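Local coordinates for conjugal transfer protein TRWB (PDB 1E9R) that probably acts as a hexameric, ring-shaped P-loop NTPase that couples DNA to the secretion machinery during bacterial conjugation, at residues Asp102-Asn106 and Pro107-Arg111; Phe229-Arg232 and Ser233-Asp237; Asp264-Cys267 and Thr268-Ser272; Ala295-Ala298 and Asp299-Lys303. All blocks are in the same frame, centred on the assembly; numbering follows the deposited sequence.

Contact 1 (Asp102-Asn106 and Pro107-Arg111); sequences DIILN and PYDQR
Asn-106 and Asp-109 are the end residues of a type I beta turn through which the chain leaves strand 103-105. The turn is closed by Asp-109 N donating to Asn-106 O at 3.1 Å. Past the turn the chain comes back beside the strand, bringing the CA atoms of Ile-104 and Arg-111 to 6.5 Å. The Asn-106 side chain reinforces this bend: with CG anti to the backbone N (chi1 180°), it curls over the turn, and OD1 accepts from Tyr-108 N at 3.0 Å. ND2 is bonded in turn to Thr-246 OG1, so both ends of the amide are held and its flip is fixed. Asp-109 makes an Asx turn, OD1 receiving Arg-111 N on its anti lone pair at 2.9 Å. The syn lone pair of the same oxygen takes Arg-111 NE at 2.9 Å, while Arg-111 NH2 reaches Asp-109 OD2, also at 2.9 Å. This side-on salt bridge lies almost in the guanidinium plane. Over one face of that plane sits the end of Ile-104, its CD1 offset toward the rim and 3.6 Å from Arg-111 NE. Arg-111 NH1 and Asp-109 OD2 go on to bond Pro-430 O and Val-433 N, tying the bend to the C-terminal segment. Strand 103-105 is an edge strand running parallel to strand 243-247; Pro-107 packs on helix 252-269, and Ile-104 and Arg-111 both rest on Leu-94 of helix 92-97.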
loop_
_atom_site.group_PDB
_atom_site.type_symbol
_atom_site.label_atom_id
_atom_site.label_comp_id
_atom_site.label_asym_id
_atom_site.label_seq_id
_atom_site.Cartn_x
_atom_site.Cartn_y
_atom_site.Cartn_z
ATOM N N ASP B 102 -16.844 30.246 -36.794
ATOM C CA ASP B 102 -16.357 29.275 -35.827
ATOM C C ASP B 102 -16.526 27.822 -36.251
ATOM O O ASP B 102 -17.361 27.496 -37.098
ATOM C CB ASP B 102 -17.007 29.514 -34.462
ATOM C CG ASP B 102 -16.636 30.868 -33.878
ATOM O OD1 ASP B 102 -15.490 31.318 -34.107
ATOM O OD2 ASP B 102 -17.480 31.478 -33.185
ATOM N N ILE B 103 -15.712 26.965 -35.634
ATOM C CA ILE B 103 -15.667 25.531 -35.905
ATOM C C ILE B 103 -16.397 24.677 -34.866
ATOM O O ILE B 103 -16.488 25.047 -33.693
ATOM C CB ILE B 103 -14.204 25.044 -35.949
ATOM C CG1 ILE B 103 -13.382 25.923 -36.881
ATOM C CG2 ILE B 103 -14.146 23.616 -36.423
ATOM C CD1 ILE B 103 -13.847 25.884 -38.310
ATOM N N ILE B 104 -16.911 23.534 -35.312
ATOM C CA ILE B 104 -17.592 22.588 -34.435
ATOM C C ILE B 104 -17.048 21.187 -34.702
ATOM O O ILE B 104 -16.872 20.782 -35.854
ATOM C CB ILE B 104 -19.123 22.531 -34.670
ATOM C CG1 ILE B 104 -19.778 23.850 -34.276
ATOM C CG2 ILE B 104 -19.728 21.408 -33.850
ATOM C CD1 ILE B 104 -21.283 23.872 -34.501
ATOM N N LEU B 105 -16.759 20.462 -33.630
ATOM C CA LEU B 105 -16.296 19.089 -33.733
ATOM C C LEU B 105 -17.221 18.286 -32.848
ATOM O O LEU B 105 -17.177 18.379 -31.623
ATOM C CB LEU B 105 -14.852 18.941 -33.269
ATOM C CG LEU B 105 -13.802 19.307 -34.317
ATOM C CD1 LEU B 105 -12.428 18.986 -33.771
ATOM C CD2 LEU B 105 -14.049 18.533 -35.609
ATOM N N ASN B 106 -18.088 17.521 -33.496
ATOM C CA ASN B 106 -19.075 16.690 -32.833
ATOM C C ASN B 106 -19.531 15.751 -33.935
ATOM O O ASN B 106 -20.225 16.180 -34.856
ATOM C CB ASN B 106 -20.251 17.545 -32.371
ATOM C CG ASN B 106 -21.322 16.735 -31.677
ATOM O OD1 ASN B 106 -21.505 15.552 -31.960
ATOM N ND2 ASN B 106 -22.055 17.373 -30.772
ATOM N N PRO B 107 -19.150 14.460 -33.862
ATOM C CA PRO B 107 -19.530 13.476 -34.885
ATOM C C PRO B 107 -21.014 13.379 -35.256
ATOM O O PRO B 107 -21.345 12.940 -36.360
ATOM C CB PRO B 107 -18.968 12.159 -34.329
ATOM C CG PRO B 107 -18.950 12.375 -32.861
ATOM C CD PRO B 107 -18.465 13.796 -32.736
ATOM N N TYR B 108 -21.896 13.809 -34.355
ATOM C CA TYR B 108 -23.333 13.729 -34.595
ATOM C C TYR B 108 -24.042 15.065 -34.850
ATOM O O TYR B 108 -25.271 15.152 -34.805
ATOM C CB TYR B 108 -23.996 12.988 -33.429
ATOM C CG TYR B 108 -23.406 11.606 -33.179
ATOM C CD1 TYR B 108 -22.210 11.440 -32.465
ATOM C CD2 TYR B 108 -24.038 10.461 -33.661
ATOM C CE1 TYR B 108 -21.664 10.164 -32.237
ATOM C CE2 TYR B 108 -23.500 9.185 -33.442
ATOM C CZ TYR B 108 -22.320 9.046 -32.733
ATOM O OH TYR B 108 -21.803 7.785 -32.536
ATOM N N ASP B 109 -23.267 16.103 -35.131
ATOM C CA ASP B 109 -23.842 17.404 -35.405
ATOM C C ASP B 109 -23.635 17.686 -36.889
ATOM O O ASP B 109 -22.546 17.488 -37.434
ATOM C CB ASP B 109 -23.173 18.479 -34.538
ATOM C CG ASP B 109 -23.912 19.797 -34.573
ATOM O OD1 ASP B 109 -23.924 20.440 -35.638
ATOM O OD2 ASP B 109 -24.484 20.194 -33.540
ATOM N N GLN B 110 -24.709 18.127 -37.529
ATOM C CA GLN B 110 -24.740 18.449 -38.948
ATOM C C GLN B 110 -23.632 19.424 -39.339
ATOM O O GLN B 110 -23.057 19.339 -40.433
ATOM C CB GLN B 110 -26.106 19.071 -39.264
ATOM C CG GLN B 110 -26.381 19.377 -40.722
ATOM C CD GLN B 110 -26.503 18.120 -41.557
ATOM O OE1 GLN B 110 -25.507 17.588 -42.058
ATOM N NE2 GLN B 110 -27.729 17.626 -41.700
ATOM N N ARG B 111 -23.338 20.345 -38.426
ATOM C CA ARG B 111 -22.347 21.394 -38.642
ATOM C C ARG B 111 -20.883 21.014 -38.421
ATOM O O ARG B 111 -19.988 21.782 -38.754
ATOM C CB ARG B 111 -22.697 22.597 -37.755
ATOM C CG ARG B 111 -24.100 23.160 -37.969
ATOM C CD ARG B 111 -24.506 24.047 -36.802
ATOM N NE ARG B 111 -24.679 23.265 -35.578
ATOM C CZ ARG B 111 -25.063 23.770 -34.409
ATOM N NH1 ARG B 111 -25.311 25.066 -34.299
ATOM N NH2 ARG B 111 -25.225 22.974 -33.363
#

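Contact 2 (Phe229-Arg232 and Ser233-Asp237); sequences FSIR and SWLED
Ser-230 caps the helix that begins beside it: its OG accepts from Ser-233 N at 3.2 Å, in a nearly straight bond (170°). The hydroxyl and the next amide, Ile-231 N, are also bonded to the two carboxylate oxygens of Glu-120, so the first amides of the helix find acceptors in the Ser-230 hydroxyl and in Glu-120. Backbone bonds continue the turn, from Trp-234 N to Ser-230 O at 2.8 Å, from Leu-235 N to Ile-231 O and from Glu-236 N to Arg-232 O. Among the aromatic contacts, Phe-229 directs its edge toward the face of the five-membered ring of Trp-234 in an offset edge-to-face pair, with centroids 5.6 Å apart and planes at 60°. Phe-229 CZ also lies 3.6 Å from Trp-234 CB. Each ring has its CG anti to its own backbone N (chi1 177° in Phe-229), which lets Phe-229 lean over the first turn to meet the indole. Apolar packing is looser on the next flank, where Ile-231 CG2 and Leu-235 CD1 are 4.4 Å apart. As for the charged residues, Glu-236 lays CG against Arg-232 O at 3.2 Å, but the two ionic groups do not pair with each other: Arg-232 NH1 bonds Glu-120 O and bridges to Asp-126, and Glu-236 bridges to Arg-122. A serine N-cap flanked by apolar contact between the residue before it and the fourth residue after it is the hydrophobic staple, a classic helix-start motif; here it opens helix 231-236, with both aromatic residues resting on Ile-103 of strand 103-105.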
loop_
_atom_site.group_PDB
_atom_site.type_symbol
_atom_site.label_atom_id
_atom_site.label_comp_id
_atom_site.label_asym_id
_atom_site.label_seq_id
_atom_site.Cartn_x
_atom_site.Cartn_y
_atom_site.Cartn_z
ATOM N N PHE B 229 -10.419 18.781 -42.502
ATOM C CA PHE B 229 -10.134 19.751 -41.461
ATOM C C PHE B 229 -8.946 19.311 -40.613
ATOM O O PHE B 229 -8.888 18.166 -40.164
ATOM C CB PHE B 229 -11.343 19.952 -40.558
ATOM C CG PHE B 229 -11.083 20.898 -39.429
ATOM C CD1 PHE B 229 -10.844 22.244 -39.679
ATOM C CD2 PHE B 229 -11.024 20.443 -38.118
ATOM C CE1 PHE B 229 -10.546 23.128 -38.636
ATOM C CE2 PHE B 229 -10.726 21.324 -37.068
ATOM C CZ PHE B 229 -10.486 22.667 -37.331
ATOM N N SER B 230 -7.997 20.225 -40.412
ATOM C CA SER B 230 -6.803 19.954 -39.612
ATOM C C SER B 230 -6.724 20.919 -38.442
ATOM O O SER B 230 -6.673 22.133 -38.638
ATOM C CB SER B 230 -5.535 20.099 -40.453
ATOM O OG SER B 230 -4.378 20.055 -39.634
ATOM N N ILE B 231 -6.720 20.380 -37.225
ATOM C CA ILE B 231 -6.637 21.212 -36.037
ATOM C C ILE B 231 -5.325 22.003 -36.056
ATOM O O ILE B 231 -5.292 23.153 -35.628
ATOM C CB ILE B 231 -6.715 20.358 -34.757
ATOM C CG1 ILE B 231 -8.099 19.712 -34.651
ATOM C CG2 ILE B 231 -6.439 21.221 -33.533
ATOM C CD1 ILE B 231 -8.229 18.715 -33.521
ATOM N N ARG B 232 -4.258 21.391 -36.568
ATOM C CA ARG B 232 -2.955 22.052 -36.646
ATOM C C ARG B 232 -3.030 23.273 -37.548
ATOM O O ARG B 232 -2.563 24.360 -37.193
ATOM C CB ARG B 232 -1.898 21.099 -37.200
ATOM C CG ARG B 232 -1.634 19.915 -36.324
ATOM C CD ARG B 232 -0.486 19.086 -36.850
ATOM N NE ARG B 232 0.799 19.749 -36.703
ATOM C CZ ARG B 232 1.958 19.162 -36.971
ATOM N NH1 ARG B 232 1.980 17.907 -37.398
ATOM N NH2 ARG B 232 3.098 19.820 -36.802
ATOM N N SER B 233 -3.607 23.078 -38.731
ATOM C CA SER B 233 -3.756 24.153 -39.703
ATOM C C SER B 233 -4.681 25.227 -39.140
ATOM O O SER B 233 -4.447 26.418 -39.332
ATOM C CB SER B 233 -4.326 23.603 -41.010
ATOM O OG SER B 233 -3.447 22.649 -41.582
ATOM N N TRP B 234 -5.731 24.804 -38.448
ATOM C CA TRP B 234 -6.665 25.737 -37.850
ATOM C C TRP B 234 -5.944 26.639 -36.835
ATOM O O TRP B 234 -6.153 27.854 -36.798
ATOM C CB TRP B 234 -7.782 24.973 -37.147
ATOM C CG TRP B 234 -8.729 25.858 -36.411
ATOM C CD1 TRP B 234 -9.715 26.632 -36.950
ATOM C CD2 TRP B 234 -8.761 26.096 -34.996
ATOM N NE1 TRP B 234 -10.359 27.339 -35.963
ATOM C CE2 TRP B 234 -9.796 27.029 -34.753
ATOM C CE3 TRP B 234 -8.016 25.614 -33.909
ATOM C CZ2 TRP B 234 -10.106 27.491 -33.464
ATOM C CZ3 TRP B 234 -8.324 26.074 -32.624
ATOM C CH2 TRP B 234 -9.360 27.004 -32.416
ATOM N N LEU B 235 -5.097 26.045 -36.003
ATOM C CA LEU B 235 -4.375 26.820 -35.001
ATOM C C LEU B 235 -3.509 27.879 -35.647
ATOM O O LEU B 235 -3.393 28.997 -35.146
ATOM C CB LEU B 235 -3.503 25.904 -34.141
ATOM C CG LEU B 235 -4.251 25.033 -33.130
ATOM C CD1 LEU B 235 -3.288 24.065 -32.467
ATOM C CD2 LEU B 235 -4.918 25.915 -32.099
ATOM N N GLU B 236 -2.911 27.523 -36.772
ATOM C CA GLU B 236 -2.031 28.428 -37.488
ATOM C C GLU B 236 -2.776 29.514 -38.241
ATOM O O GLU B 236 -2.216 30.568 -38.519
ATOM C CB GLU B 236 -1.166 27.636 -38.464
ATOM C CG GLU B 236 -0.352 26.550 -37.792
ATOM C CD GLU B 236 0.462 25.741 -38.777
ATOM O OE1 GLU B 236 -0.151 25.134 -39.689
ATOM O OE2 GLU B 236 1.707 25.712 -38.631
ATOM N N ASP B 237 -4.036 29.263 -38.571
ATOM C CA ASP B 237 -4.821 30.239 -39.313
ATOM C C ASP B 237 -5.229 31.405 -38.432
ATOM O O ASP B 237 -6.102 31.271 -37.578
ATOM C CB ASP B 237 -6.067 29.577 -39.897
ATOM C CG ASP B 237 -6.895 30.533 -40.741
ATOM O OD1 ASP B 237 -6.442 31.679 -40.979
ATOM O OD2 ASP B 237 -8.000 30.132 -41.168
#

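Contact 3 (Asp264-Cys267 and Thr268-Ser272); sequences DVVC and TSILS
Thr-268 lays its hydroxyl over the carbonyl of Asp-264, one helical turn back, where OG1 donates to Asp-264 O at 2.9 Å. The same oxygen accepts Thr-268 N at 3.0 Å, whereas OG1 comes in from above the carbonyl plane. A first torsion of -31°, well away from a staggered value, swings OG1 into this position. Ser-269 repeats the pattern one residue on: its OG reaches Val-265 O at 2.8 Å, and its backbone N approaches that oxygen from the opposite face. On another flank, Val-266 CG1 meets Ile-270 CG2 at 4.4 Å, and Ile-270 CG1 lies against Cys-267 O. Thr-268 OG1 also bonds Ser-296 OG. A valine in place of Thr-268 would probably leave Asp-264 O with the backbone bond alone and Ser-296 OG without its hydroxyl mate. Asp-264 turns its carboxylate to Ser-133 and Ser-296, and the Ser-269 hydroxyl also pairs with Tyr-130 OH. Near its C-terminal end, helix 252-269 thus carries two buried hydroxyls that are satisfied by its own carbonyls and also link it to neighbouring elements, so polar side chains are accommodated in the interior with their bonding needs met.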
loop_
_atom_site.group_PDB
_atom_site.type_symbol
_atom_site.label_atom_id
_atom_site.label_comp_id
_atom_site.label_asym_id
_atom_site.label_seq_id
_atom_site.Cartn_x
_atom_site.Cartn_y
_atom_site.Cartn_z
ATOM N N ASP B 264 -6.061 16.498 -26.691
ATOM C CA ASP B 264 -4.638 16.195 -26.727
ATOM C C ASP B 264 -4.004 16.681 -28.023
ATOM O O ASP B 264 -2.856 17.123 -28.026
ATOM C CB ASP B 264 -4.399 14.691 -26.563
ATOM C CG ASP B 264 -2.969 14.377 -26.201
ATOM O OD1 ASP B 264 -2.627 14.573 -25.018
ATOM O OD2 ASP B 264 -2.190 13.962 -27.084
ATOM N N VAL B 265 -4.742 16.597 -29.127
ATOM C CA VAL B 265 -4.213 17.071 -30.396
ATOM C C VAL B 265 -3.888 18.546 -30.234
ATOM O O VAL B 265 -2.843 19.005 -30.684
ATOM C CB VAL B 265 -5.223 16.918 -31.544
ATOM C CG1 VAL B 265 -4.703 17.638 -32.791
ATOM C CG2 VAL B 265 -5.448 15.447 -31.842
ATOM N N VAL B 266 -4.785 19.288 -29.586
ATOM C CA VAL B 266 -4.554 20.713 -29.372
ATOM C C VAL B 266 -3.311 20.933 -28.517
ATOM O O VAL B 266 -2.465 21.754 -28.852
ATOM C CB VAL B 266 -5.759 21.401 -28.680
ATOM C CG1 VAL B 266 -5.388 22.830 -28.280
ATOM C CG2 VAL B 266 -6.947 21.427 -29.618
ATOM N N CYS B 267 -3.196 20.187 -27.424
ATOM C CA CYS B 267 -2.056 20.321 -26.539
ATOM C C CYS B 267 -0.692 20.040 -27.175
ATOM O O CYS B 267 0.276 20.729 -26.871
ATOM C CB CYS B 267 -2.255 19.433 -25.320
ATOM S SG CYS B 267 -3.663 19.935 -24.279
ATOM N N THR B 268 -0.603 19.049 -28.058
ATOM C CA THR B 268 0.683 18.733 -28.691
ATOM C C THR B 268 0.999 19.692 -29.808
ATOM O O THR B 268 2.146 20.091 -30.001
ATOM C CB THR B 268 0.720 17.356 -29.365
ATOM O OG1 THR B 268 -0.128 16.449 -28.672
ATOM C CG2 THR B 268 2.134 16.819 -29.356
ATOM N N SER B 269 -0.032 20.029 -30.567
ATOM C CA SER B 269 0.117 20.896 -31.721
ATOM C C SER B 269 0.610 22.311 -31.455
ATOM O O SER B 269 1.415 22.825 -32.229
ATOM C CB SER B 269 -1.194 20.926 -32.507
ATOM O OG SER B 269 -1.452 19.647 -33.063
ATOM N N ILE B 270 0.151 22.943 -30.376
ATOM C CA ILE B 270 0.595 24.304 -30.087
ATOM C C ILE B 270 2.109 24.375 -29.896
ATOM O O ILE B 270 2.719 25.414 -30.125
ATOM C CB ILE B 270 -0.055 24.864 -28.829
ATOM C CG1 ILE B 270 0.388 24.033 -27.632
ATOM C CG2 ILE B 270 -1.574 24.880 -28.979
ATOM C CD1 ILE B 270 0.174 24.719 -26.321
ATOM N N LEU B 271 2.706 23.266 -29.476
ATOM C CA LEU B 271 4.144 23.197 -29.254
ATOM C C LEU B 271 4.895 23.251 -30.568
ATOM O O LEU B 271 6.120 23.403 -30.591
ATOM C CB LEU B 271 4.494 21.901 -28.528
ATOM C CG LEU B 271 4.620 21.908 -27.010
ATOM C CD1 LEU B 271 3.528 22.726 -26.384
ATOM C CD2 LEU B 271 4.591 20.473 -26.521
ATOM N N SER B 272 4.154 23.115 -31.661
ATOM C CA SER B 272 4.743 23.136 -32.993
ATOM C C SER B 272 4.463 24.446 -33.715
ATOM O O SER B 272 5.000 24.685 -34.795
ATOM C CB SER B 272 4.209 21.970 -33.836
ATOM O OG SER B 272 4.822 20.745 -33.489
#

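Contact 4 (Ala295-Ala298 and Asp299-Lys303); sequences ASLA and DALTK
Helix 297-303 is the helical element of a beta-alpha-beta unit, connecting the neighbouring parallel strands 281-285 and 309-315 of the central sheet, and Leu-297 and Leu-301 meet on its inward side. Leu-297 CD2 touches Leu-301 CD1 at 3.5 Å, with the CG of Leu-301 equally near. Leu-301 has CG anti to its carbonyl carbon (chi1 -69°), which sends the branch back along the helix toward Leu-297. Both leucines also pack on Leu-333 of helix 327-334, and Leu-301 reaches Val-311 in strand 309-315. An alanine at Leu-301 is likely to open a gap between Leu-297, Leu-333 and the strand, leaving the Leu-297 branch less firmly held. The backbone supports the turn through Ala-300 N to Ser-296 O at 3.1 Å and Leu-301 N to Leu-297 O at 3.0 Å. Bonding slackens next to these, where Ala-298 O receives weak bonds from both Leu-301 N and Thr-302 N. The Thr-302 hydroxyl makes weak bonds to Thr-62 and Gln-316 of a neighbouring subunit, placing this flank at the subunit interface. Asp-299 OD1 and Lys-303 NZ, one turn apart, form a long salt bridge at 3.6 Å. At the start of the helix a water accepts from Asp-299 N at 3.0 Å and donates to Ala-295 O at 2.7 Å, with a weaker bond to Asp-299 OD2.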
loop_
_atom_site.group_PDB
_atom_site.type_symbol
_atom_site.label_atom_id
_atom_site.label_comp_id
_atom_site.label_asym_id
_atom_site.label_seq_id
_atom_site.Cartn_x
_atom_site.Cartn_y
_atom_site.Cartn_z
ATOM N N ALA B 295 -1.856 12.515 -22.662
ATOM C CA ALA B 295 -0.417 12.381 -22.775
ATOM C C ALA B 295 0.334 13.700 -22.904
ATOM O O ALA B 295 1.495 13.795 -22.492
ATOM C CB ALA B 295 -0.088 11.487 -23.963
ATOM N N SER B 296 -0.317 14.723 -23.453
ATOM C CA SER B 296 0.347 16.005 -23.684
ATOM C C SER B 296 -0.126 17.183 -22.867
ATOM O O SER B 296 0.464 18.252 -22.949
ATOM C CB SER B 296 0.230 16.380 -25.160
ATOM O OG SER B 296 0.482 15.250 -25.973
ATOM N N LEU B 297 -1.192 17.012 -22.100
ATOM C CA LEU B 297 -1.699 18.118 -21.292
ATOM C C LEU B 297 -0.602 18.729 -20.416
ATOM O O LEU B 297 -0.433 19.946 -20.389
ATOM C CB LEU B 297 -2.836 17.645 -20.390
ATOM C CG LEU B 297 -3.937 18.651 -20.056
ATOM C CD1 LEU B 297 -4.564 18.252 -18.736
ATOM C CD2 LEU B 297 -3.390 20.068 -19.985
ATOM N N ALA B 298 0.141 17.879 -19.708
ATOM C CA ALA B 298 1.206 18.326 -18.811
ATOM C C ALA B 298 2.237 19.217 -19.476
ATOM O O ALA B 298 2.586 20.270 -18.949
ATOM C CB ALA B 298 1.893 17.128 -18.187
ATOM N N ASP B 299 2.745 18.798 -20.625
ATOM C CA ASP B 299 3.736 19.605 -21.318
ATOM C C ASP B 299 3.130 20.915 -21.817
ATOM O O ASP B 299 3.789 21.952 -21.833
ATOM C CB ASP B 299 4.324 18.829 -22.493
ATOM C CG ASP B 299 5.033 17.573 -22.053
ATOM O OD1 ASP B 299 5.905 17.668 -21.161
ATOM O OD2 ASP B 299 4.718 16.495 -22.607
ATOM N N ALA B 300 1.866 20.869 -22.216
ATOM C CA ALA B 300 1.208 22.058 -22.715
ATOM C C ALA B 300 1.048 23.084 -21.612
ATOM O O ALA B 300 1.141 24.278 -21.871
ATOM C CB ALA B 300 -0.153 21.702 -23.311
ATOM N N LEU B 301 0.808 22.628 -20.385
ATOM C CA LEU B 301 0.629 23.534 -19.247
ATOM C C LEU B 301 1.945 24.134 -18.795
ATOM O O LEU B 301 1.987 25.209 -18.209
ATOM C CB LEU B 301 0.017 22.786 -18.073
ATOM C CG LEU B 301 -1.433 22.370 -18.276
ATOM C CD1 LEU B 301 -1.876 21.408 -17.183
ATOM C CD2 LEU B 301 -2.291 23.617 -18.283
ATOM N N THR B 302 3.018 23.428 -19.108
ATOM C CA THR B 302 4.354 23.805 -18.715
ATOM C C THR B 302 5.205 24.482 -19.778
ATOM O O THR B 302 6.020 25.347 -19.464
ATOM C CB THR B 302 5.066 22.545 -18.225
ATOM O OG1 THR B 302 4.582 22.226 -16.917
ATOM C CG2 THR B 302 6.579 22.721 -18.232
ATOM N N LYS B 303 5.013 24.102 -21.033
ATOM C CA LYS B 303 5.831 24.633 -22.105
ATOM C C LYS B 303 5.075 25.417 -23.156
ATOM O O LYS B 303 5.620 25.688 -24.233
ATOM C CB LYS B 303 6.556 23.471 -22.778
ATOM C CG LYS B 303 7.092 22.452 -21.801
ATOM C CD LYS B 303 7.696 21.262 -22.508
ATOM C CE LYS B 303 8.305 20.292 -21.503
ATOM N NZ LYS B 303 8.972 19.135 -22.187
HETATM O O HOH W 1 2.382 15.892 -21.022
#

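From the N terminus the contacts follow in series, each closing only a turn of its own, so none nests in or crosses another. Contact 1 ends an edge strand of the large mixed sheet, and contact 2 starts the short helix lying against it: Ile-103 CG1 is 3.5 Å from Trp-234 NE1. That helix meets contact 3 on another flank, where Arg-232 CG and Ser-269 OG are 3.3 Å apart. Contact 3 in turn joins contact 4 through a probable hydrogen bond from Ser-296 N to Asp-264 OD1. Together they make a chain of touching neighbours from the sheet edge inward, and contacts 3 and 4 both reach the neighbouring subunit.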